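Local coordinates for protein hydroxyglutarate synthase (Oryza sativa, PDB 6W1K) that catalyses the iron(II)-dependent, oxygen-consuming decarboxylation and hydroxylation of 2-oxoadipate to D-2-hydroxyglutarate in plant lysine catabolism, at residues F268-L280 with E284-V296. Residues are numbered along the deposited sequence; the frame is centred on the assembly and turned at random.
Sequences FAERLVLPQFKDL and EVNEHHRRDGFEV
The guanidinium of R271 lies edge-on against the returning chain at R291-G293. NH1 and NH2 both grip G293 O end-on, NH2 at 2.7 Å, and this oxygen sits in the guanidinium plane; NH2 also donates a straighter bond to R291 O (2.9 Å, 167°). With NE salt-bridged to D58, the group is held flat from several sides. With an alanine at this position, the carbonyls of R291 and G293 would probably lose these donors and D58 this partner, leaving the loop toward F294 freer to shift. R290 answers in the other direction: its side chain, extended from CG to NE, carries NH1 to R271 O at 2.7 Å, in the carbonyl plane. Beside this bond, a single antiparallel bridge pairs V273 with R290, through R291 N to L272 O (3.0 Å) and L274 N to H289 O (2.9 Å). V273 CG2 meets V285 CG1 tip to tip at 3.4 Å, tighter than usual for carbons.

Toward the F277-L280 turn the contact becomes more exposed, and rings and a leucine methyl take over from backbone bonds. H289 directs its CD2 edge at the F277 face in a T-shaped pair (planes 78° apart), while L280 CD1 sits over the imidazole face, 3.6 Å from its centroid. N286 N donates to H289 ND1 in the ring plane, which fixes the ring's rotation.

The loop leaves the end of strand 258-271, which pairs with strand 239-243, and turns back to lead into helix 296-302, placing F294 among H59, W101 and F123 beside the bound 2-oxoadipate.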
ATOM      1  N   PHE A 268       2.160   2.685  -9.243  1.00 30.57           N
ATOM      2  CA  PHE A 268       1.371   3.372 -10.265  1.00 30.96           C
ATOM      3  C   PHE A 268       0.380   2.377 -10.856  1.00 31.15           C
ATOM      4  O   PHE A 268       0.741   1.236 -11.165  1.00 31.39           O
ATOM      5  CB  PHE A 268       2.286   3.960 -11.340  1.00 32.80           C
ATOM      6  CG  PHE A 268       3.643   4.343 -10.816  1.00 35.55           C
ATOM      7  CD1 PHE A 268       3.804   5.452  -9.993  1.00 36.04           C
ATOM      8  CD2 PHE A 268       4.761   3.593 -11.160  1.00 36.03           C
ATOM      9  CE1 PHE A 268       5.067   5.807  -9.516  1.00 37.63           C
ATOM     10  CE2 PHE A 268       6.018   3.932 -10.693  1.00 37.67           C
ATOM     11  CZ  PHE A 268       6.176   5.032  -9.862  1.00 37.99           C
ATOM     12  N   ALA A 269      -0.875   2.789 -10.967  1.00 31.48           N
ATOM     13  CA  ALA A 269      -1.918   1.864 -11.372  1.00 32.93           C
ATOM     14  C   ALA A 269      -2.855   2.514 -12.367  1.00 34.20           C
ATOM     15  O   ALA A 269      -3.225   3.689 -12.234  1.00 33.64           O
ATOM     16  CB  ALA A 269      -2.706   1.349 -10.162  1.00 33.33           C
ATOM     17  N   GLU A 270      -3.234   1.735 -13.371  1.00 35.00           N
ATOM     18  CA  GLU A 270      -4.238   2.147 -14.345  1.00 36.94           C
ATOM     19  C   GLU A 270      -5.398   1.171 -14.266  1.00 37.16           C
ATOM     20  O   GLU A 270      -5.197  -0.044 -14.381  1.00 37.39           O
ATOM     21  CB  GLU A 270      -3.682   2.173 -15.776  1.00 41.92           C
ATOM     22  CG  GLU A 270      -4.695   2.780 -16.795  1.00 48.20           C
ATOM     23  CD  GLU A 270      -4.084   3.149 -18.155  1.00 55.09           C
ATOM     24  OE1 GLU A 270      -2.851   3.103 -18.290  1.00 54.04           O
ATOM     25  OE2 GLU A 270      -4.852   3.481 -19.095  1.00 58.35           O
ATOM     26  N   ARG A 271      -6.593   1.693 -14.057  1.00 36.63           N
ATOM     27  CA  ARG A 271      -7.817   0.906 -14.081  1.00 39.53           C
ATOM     28  C   ARG A 271      -8.573   1.244 -15.357  1.00 44.27           C
ATOM     29  O   ARG A 271      -9.012   2.388 -15.539  1.00 43.71           O
ATOM     30  CB  ARG A 271      -8.668   1.185 -12.845  1.00 37.32           C
ATOM     31  CG  ARG A 271      -7.906   0.972 -11.514  1.00 36.01           C
ATOM     32  CD  ARG A 271      -8.772   1.272 -10.248  1.00 34.10           C
ATOM     33  NE  ARG A 271      -8.022   0.832  -9.073  1.00 32.27           N
ATOM     34  CZ  ARG A 271      -8.019  -0.409  -8.596  1.00 30.86           C
ATOM     35  NH1 ARG A 271      -7.270  -0.705  -7.552  1.00 30.36           N
ATOM     36  NH2 ARG A 271      -8.786  -1.338  -9.141  1.00 31.01           N
ATOM     37  N   LEU A 272      -8.744   0.252 -16.225  1.00 45.75           N
ATOM     38  CA  LEU A 272      -9.414   0.482 -17.496  1.00 49.48           C
ATOM     39  C   LEU A 272     -10.928   0.354 -17.352  1.00 48.55           C
ATOM     40  O   LEU A 272     -11.438  -0.259 -16.410  1.00 47.36           O
ATOM     41  CB  LEU A 272      -8.921  -0.500 -18.557  1.00 52.86           C
ATOM     42  CG  LEU A 272      -7.459  -0.336 -18.996  1.00 57.21           C
ATOM     43  CD1 LEU A 272      -7.226  -1.218 -20.232  1.00 59.16           C
ATOM     44  CD2 LEU A 272      -7.098   1.106 -19.289  1.00 58.50           C
ATOM     45  N   VAL A 273     -11.639   0.916 -18.330  1.00 51.60           N
ATOM     46  CA  VAL A 273     -13.093   0.867 -18.315  1.00 55.45           C
ATOM     47  C   VAL A 273     -13.581  -0.579 -18.397  1.00 54.88           C
ATOM     48  O   VAL A 273     -12.985  -1.431 -19.071  1.00 53.87           O
ATOM     49  CB  VAL A 273     -13.675   1.702 -19.471  1.00 61.85           C
ATOM     50  CG1 VAL A 273     -15.162   1.802 -19.344  1.00 60.38           C
ATOM     51  CG2 VAL A 273     -13.081   3.102 -19.496  1.00 68.59           C
ATOM     52  N   LEU A 274     -14.683  -0.855 -17.714  1.00 54.74           N
ATOM     53  CA  LEU A 274     -15.255  -2.184 -17.746  1.00 58.50           C
ATOM     54  C   LEU A 274     -15.924  -2.452 -19.094  1.00 63.34           C
ATOM     55  O   LEU A 274     -16.357  -1.518 -19.788  1.00 62.30           O
ATOM     56  CB  LEU A 274     -16.273  -2.354 -16.628  1.00 57.66           C
ATOM     57  CG  LEU A 274     -15.709  -2.415 -15.213  1.00 58.18           C
ATOM     58  CD1 LEU A 274     -16.831  -2.207 -14.203  1.00 59.93           C
ATOM     59  CD2 LEU A 274     -14.980  -3.742 -14.980  1.00 57.93           C
ATOM     60  N   PRO A 275     -16.030  -3.726 -19.483  1.00 70.43           N
ATOM     61  CA  PRO A 275     -16.579  -4.028 -20.815  1.00 72.16           C
ATOM     62  C   PRO A 275     -18.003  -3.546 -21.003  1.00 70.85           C
ATOM     63  O   PRO A 275     -18.356  -3.109 -22.104  1.00 69.98           O
ATOM     64  CB  PRO A 275     -16.484  -5.561 -20.902  1.00 73.32           C
ATOM     65  CG  PRO A 275     -16.367  -6.039 -19.454  1.00 76.56           C
ATOM     66  CD  PRO A 275     -15.638  -4.938 -18.734  1.00 74.42           C
ATOM     67  N   GLN A 276     -18.843  -3.607 -19.966  1.00 71.79           N
ATOM     68  CA  GLN A 276     -20.217  -3.133 -20.137  1.00 73.87           C
ATOM     69  C   GLN A 276     -20.285  -1.645 -20.458  1.00 75.15           C
ATOM     70  O   GLN A 276     -21.333  -1.166 -20.874  1.00 71.92           O
ATOM     71  CB  GLN A 276     -21.043  -3.407 -18.881  1.00 74.62           C
ATOM     72  CG  GLN A 276     -20.407  -2.841 -17.631  1.00 79.33           C
ATOM     73  CD  GLN A 276     -19.680  -3.896 -16.819  1.00 84.39           C
ATOM     74  OE1 GLN A 276     -18.926  -4.714 -17.365  1.00 85.04           O
ATOM     75  NE2 GLN A 276     -19.903  -3.887 -15.500  1.00 84.39           N
ATOM     76  N   PHE A 277     -19.205  -0.899 -20.233  1.00 77.69           N
ATOM     77  CA  PHE A 277     -19.125   0.524 -20.547  1.00 77.05           C
ATOM     78  C   PHE A 277     -18.146   0.762 -21.694  1.00 79.83           C
ATOM     79  O   PHE A 277     -17.532   1.824 -21.803  1.00 73.72           O
ATOM     80  CB  PHE A 277     -18.714   1.301 -19.297  1.00 73.60           C
ATOM     81  CG  PHE A 277     -19.632   1.087 -18.125  1.00 69.37           C
ATOM     82  CD1 PHE A 277     -21.005   1.243 -18.288  1.00 67.90           C
ATOM     83  CD2 PHE A 277     -19.137   0.734 -16.867  1.00 66.52           C
ATOM     84  CE1 PHE A 277     -21.874   1.058 -17.237  1.00 68.02           C
ATOM     85  CE2 PHE A 277     -20.011   0.542 -15.795  1.00 64.36           C
ATOM     86  CZ  PHE A 277     -21.389   0.705 -15.991  1.00 66.84           C
ATOM     87  N   LYS A 278     -17.964  -0.260 -22.526  1.00 87.04           N
ATOM     88  CA  LYS A 278     -17.063  -0.173 -23.668  1.00 97.57           C
ATOM     89  C   LYS A 278     -17.262   1.125 -24.440  1.00 93.71           C
ATOM     90  O   LYS A 278     -16.337   1.938 -24.576  1.00 92.95           O
ATOM     91  CB  LYS A 278     -17.311  -1.365 -24.601  1.00107.42           C
ATOM     92  CG  LYS A 278     -16.580  -2.652 -24.292  1.00105.27           C
ATOM     93  CD  LYS A 278     -17.258  -3.856 -24.988  1.00102.86           C
ATOM     94  CE  LYS A 278     -17.714  -3.541 -26.409  1.00102.25           C
ATOM     95  NZ  LYS A 278     -17.308  -4.603 -27.374  1.00101.61           N
ATOM     96  N   ASP A 279     -18.472   1.315 -24.971  1.00 93.83           N
ATOM     97  CA  ASP A 279     -18.785   2.398 -25.891  1.00 92.08           C
ATOM     98  C   ASP A 279     -19.020   3.732 -25.196  1.00 88.26           C
ATOM     99  O   ASP A 279     -19.496   4.670 -25.845  1.00 88.61           O
ATOM    100  CB  ASP A 279     -20.015   2.029 -26.724  1.00 97.30           C
ATOM    101  CG  ASP A 279     -19.935   0.617 -27.284  1.00101.20           C
ATOM    102  OD1 ASP A 279     -18.886   0.278 -27.877  1.00100.47           O
ATOM    103  OD2 ASP A 279     -20.917  -0.147 -27.139  1.00106.49           O
ATOM    104  N   LEU A 280     -18.729   3.832 -23.903  1.00 85.23           N
ATOM    105  CA  LEU A 280     -18.791   5.117 -23.225  1.00 81.13           C
ATOM    106  C   LEU A 280     -17.820   6.090 -23.894  1.00 86.34           C
ATOM    107  O   LEU A 280     -16.646   5.746 -24.091  1.00 82.48           O
ATOM    108  CB  LEU A 280     -18.428   4.968 -21.743  1.00 80.48           C
ATOM    109  CG  LEU A 280     -19.566   4.797 -20.739  1.00 79.18           C
ATOM    110  CD1 LEU A 280     -19.011   4.861 -19.317  1.00 78.30           C
ATOM    111  CD2 LEU A 280     -20.658   5.833 -20.944  1.00 81.74           C
ATOM    112  N   GLU A 284     -16.714  10.597 -20.568  1.00 95.06           N
ATOM    113  CA  GLU A 284     -17.780  10.189 -19.657  1.00 87.82           C
ATOM    114  C   GLU A 284     -17.339   9.167 -18.612  1.00 77.33           C
ATOM    115  O   GLU A 284     -18.150   8.787 -17.765  1.00 74.70           O
ATOM    116  CB  GLU A 284     -18.953   9.590 -20.443  1.00 94.66           C
ATOM    117  CG  GLU A 284     -19.685  10.549 -21.359  1.00 98.85           C
ATOM    118  CD  GLU A 284     -20.152  11.815 -20.662  1.00107.13           C
ATOM    119  OE1 GLU A 284     -19.981  12.901 -21.249  1.00107.89           O
ATOM    120  OE2 GLU A 284     -20.689  11.730 -19.532  1.00108.46           O
ATOM    121  N   VAL A 285     -16.093   8.702 -18.646  1.00 73.52           N
ATOM    122  CA  VAL A 285     -15.674   7.627 -17.754  1.00 68.30           C
ATOM    123  C   VAL A 285     -15.347   8.213 -16.387  1.00 65.80           C
ATOM    124  O   VAL A 285     -14.567   9.165 -16.277  1.00 66.73           O
ATOM    125  CB  VAL A 285     -14.475   6.867 -18.341  1.00 66.83           C
ATOM    126  CG1 VAL A 285     -14.121   5.690 -17.468  1.00 68.20           C
ATOM    127  CG2 VAL A 285     -14.782   6.383 -19.749  1.00 65.34           C
ATOM    128  N   ASN A 286     -15.965   7.658 -15.347  1.00 62.60           N
ATOM    129  CA  ASN A 286     -15.670   7.973 -13.956  1.00 61.22           C
ATOM    130  C   ASN A 286     -15.119   6.730 -13.269  1.00 53.91           C
ATOM    131  O   ASN A 286     -15.082   5.645 -13.854  1.00 51.46           O
ATOM    132  CB  ASN A 286     -16.918   8.474 -13.232  1.00 69.78           C
ATOM    133  CG  ASN A 286     -17.526   9.679 -13.909  1.00 78.82           C
ATOM    134  OD1 ASN A 286     -18.365   9.569 -14.816  1.00 80.44           O
ATOM    135  ND2 ASN A 286     -17.089  10.855 -13.477  1.00 88.00           N
ATOM    136  N   GLU A 287     -14.700   6.892 -12.012  1.00 47.78           N
ATOM    137  CA  GLU A 287     -13.970   5.808 -11.350  1.00 46.30           C
ATOM    138  C   GLU A 287     -14.838   4.565 -11.217  1.00 44.69           C
ATOM    139  O   GLU A 287     -14.334   3.441 -11.293  1.00 40.88           O
ATOM    140  CB  GLU A 287     -13.461   6.273  -9.977  1.00 45.49           C
ATOM    141  CG  GLU A 287     -12.480   5.299  -9.266  1.00 46.14           C
ATOM    142  CD  GLU A 287     -11.061   5.302  -9.847  1.00 45.62           C
ATOM    143  OE1 GLU A 287     -10.780   6.097 -10.778  1.00 47.06           O
ATOM    144  OE2 GLU A 287     -10.221   4.507  -9.352  1.00 44.71           O
ATOM    145  N   HIS A 288     -16.152   4.740 -11.065  1.00 48.75           N
ATOM    146  CA  HIS A 288     -17.008   3.576 -10.875  1.00 54.71           C
ATOM    147  C   HIS A 288     -17.224   2.796 -12.170  1.00 54.23           C
ATOM    148  O   HIS A 288     -17.690   1.654 -12.120  1.00 52.56           O
ATOM    149  CB  HIS A 288     -18.340   4.002 -10.241  1.00 62.34           C
ATOM    150  CG  HIS A 288     -19.303   4.650 -11.183  1.00 74.20           C
ATOM    151  ND1 HIS A 288     -19.330   6.011 -11.403  1.00 72.77           N
ATOM    152  CD2 HIS A 288     -20.306   4.129 -11.931  1.00 84.05           C
ATOM    153  CE1 HIS A 288     -20.286   6.297 -12.269  1.00 75.31           C
ATOM    154  NE2 HIS A 288     -20.894   5.172 -12.607  1.00 80.79           N
ATOM    155  N   HIS A 289     -16.835   3.350 -13.313  1.00 50.66           N
ATOM    156  CA  HIS A 289     -16.906   2.650 -14.588  1.00 48.96           C
ATOM    157  C   HIS A 289     -15.679   1.804 -14.873  1.00 45.43           C
ATOM    158  O   HIS A 289     -15.599   1.196 -15.947  1.00 44.63           O
ATOM    159  CB  HIS A 289     -17.045   3.646 -15.726  1.00 51.77           C
ATOM    160  CG  HIS A 289     -18.317   4.419 -15.706  1.00 58.06           C
ATOM    161  ND1 HIS A 289     -18.347   5.795 -15.650  1.00 58.84           N
ATOM    162  CD2 HIS A 289     -19.608   4.012 -15.762  1.00 60.19           C
ATOM    163  CE1 HIS A 289     -19.604   6.205 -15.679  1.00 62.21           C
ATOM    164  NE2 HIS A 289     -20.387   5.143 -15.741  1.00 63.18           N
ATOM    165  N   ARG A 290     -14.708   1.812 -13.968  1.00 42.21           N
ATOM    166  CA  ARG A 290     -13.405   1.205 -14.168  1.00 39.95           C
ATOM    167  C   ARG A 290     -13.257  -0.016 -13.269  1.00 38.30           C
ATOM    168  O   ARG A 290     -13.918  -0.142 -12.231  1.00 38.17           O
ATOM    169  CB  ARG A 290     -12.297   2.231 -13.891  1.00 40.74           C
ATOM    170  CG  ARG A 290     -12.409   3.505 -14.724  1.00 42.76           C
ATOM    171  CD  ARG A 290     -11.245   4.459 -14.421  1.00 45.89           C
ATOM    172  NE  ARG A 290     -11.199   5.603 -15.329  1.00 49.29           N
ATOM    173  CZ  ARG A 290     -10.588   5.598 -16.509  1.00 49.30           C
ATOM    174  NH1 ARG A 290      -9.959   4.511 -16.932  1.00 46.55           N
ATOM    175  NH2 ARG A 290     -10.597   6.682 -17.264  1.00 50.03           N
ATOM    176  N   ARG A 291     -12.380  -0.920 -13.688  1.00 37.44           N
ATOM    177  CA  ARG A 291     -12.106  -2.125 -12.921  1.00 40.03           C
ATOM    178  C   ARG A 291     -11.697  -1.758 -11.502  1.00 37.04           C
ATOM    179  O   ARG A 291     -10.755  -0.989 -11.290  1.00 36.23           O
ATOM    180  CB  ARG A 291     -11.014  -2.937 -13.617  1.00 45.65           C
ATOM    181  CG  ARG A 291     -10.282  -3.923 -12.699  1.00 52.32           C
ATOM    182  CD  ARG A 291     -11.106  -5.189 -12.489  1.00 50.47           C
ATOM    183  NE  ARG A 291     -10.285  -6.406 -12.517  1.00 47.58           N
ATOM    184  CZ  ARG A 291      -9.616  -6.896 -11.477  1.00 45.51           C
ATOM    185  NH1 ARG A 291      -9.642  -6.279 -10.287  1.00 43.34           N
ATOM    186  NH2 ARG A 291      -8.909  -8.010 -11.625  1.00 44.38           N
ATOM    187  N   ASP A 292     -12.427  -2.296 -10.533  1.00 35.15           N
ATOM    188  CA  ASP A 292     -12.160  -2.044  -9.130  1.00 36.02           C
ATOM    189  C   ASP A 292     -11.401  -3.215  -8.511  1.00 35.60           C
ATOM    190  O   ASP A 292     -11.240  -4.283  -9.098  1.00 37.49           O
ATOM    191  CB  ASP A 292     -13.460  -1.780  -8.364  1.00 37.14           C
ATOM    192  CG  ASP A 292     -13.238  -0.931  -7.110  1.00 38.90           C
ATOM    193  OD1 ASP A 292     -12.047  -0.641  -6.782  1.00 38.55           O
ATOM    194  OD2 ASP A 292     -14.259  -0.567  -6.458  1.00 39.99           O
ATOM    195  N   GLY A 293     -10.911  -2.983  -7.305  1.00 33.84           N
ATOM    196  CA  GLY A 293     -10.294  -4.048  -6.549  1.00 32.53           C
ATOM    197  C   GLY A 293      -8.876  -4.352  -7.013  1.00 30.95           C
ATOM    198  O   GLY A 293      -8.175  -3.507  -7.578  1.00 29.08           O
ATOM    199  N   PHE A 294      -8.469  -5.595  -6.791  1.00 32.65           N
ATOM    200  CA  PHE A 294      -7.064  -5.994  -6.902  1.00 33.85           C
ATOM    201  C   PHE A 294      -7.006  -7.380  -7.534  1.00 35.27           C
ATOM    202  O   PHE A 294      -8.035  -7.988  -7.832  1.00 35.27           O
ATOM    203  CB  PHE A 294      -6.392  -5.951  -5.531  1.00 33.29           C
ATOM    204  CG  PHE A 294      -6.354  -4.577  -4.923  1.00 33.48           C
ATOM    205  CD1 PHE A 294      -5.254  -3.752  -5.113  1.00 35.24           C
ATOM    206  CD2 PHE A 294      -7.427  -4.108  -4.182  1.00 31.73           C
ATOM    207  CE1 PHE A 294      -5.238  -2.487  -4.571  1.00 36.33           C
ATOM    208  CE2 PHE A 294      -7.426  -2.845  -3.623  1.00 32.38           C
ATOM    209  CZ  PHE A 294      -6.328  -2.036  -3.800  1.00 34.36           C
ATOM    210  N   GLU A 295      -5.798  -7.879  -7.760  1.00 37.07           N
ATOM    211  CA  GLU A 295      -5.638  -9.143  -8.478  1.00 39.35           C
ATOM    212  C   GLU A 295      -4.477  -9.909  -7.871  1.00 36.85           C
ATOM    213  O   GLU A 295      -3.365  -9.382  -7.758  1.00 33.90           O
ATOM    214  CB  GLU A 295      -5.424  -8.892  -9.977  1.00 46.72           C
ATOM    215  CG  GLU A 295      -5.860 -10.076 -10.852  1.00 55.70           C
ATOM    216  CD  GLU A 295      -4.754 -11.109 -10.975  1.00 58.27           C
ATOM    217  OE1 GLU A 295      -3.586 -10.679 -11.062  1.00 57.57           O
ATOM    218  OE2 GLU A 295      -5.037 -12.335 -10.983  1.00 60.62           O
ATOM    219  N   VAL A 296      -4.740 -11.156  -7.478  1.00 38.95           N
ATOM    220  CA  VAL A 296      -3.743 -11.934  -6.750  1.00 42.80           C
ATOM    221  C   VAL A 296      -2.449 -12.035  -7.550  1.00 42.46           C
ATOM    222  O   VAL A 296      -1.357 -11.843  -7.007  1.00 42.72           O
ATOM    223  CB  VAL A 296      -4.324 -13.320  -6.407  1.00 46.49           C
ATOM    224  CG1 VAL A 296      -4.776 -14.038  -7.712  1.00 45.88           C
ATOM    225  CG2 VAL A 296      -3.294 -14.131  -5.629  1.00 48.37           C
TER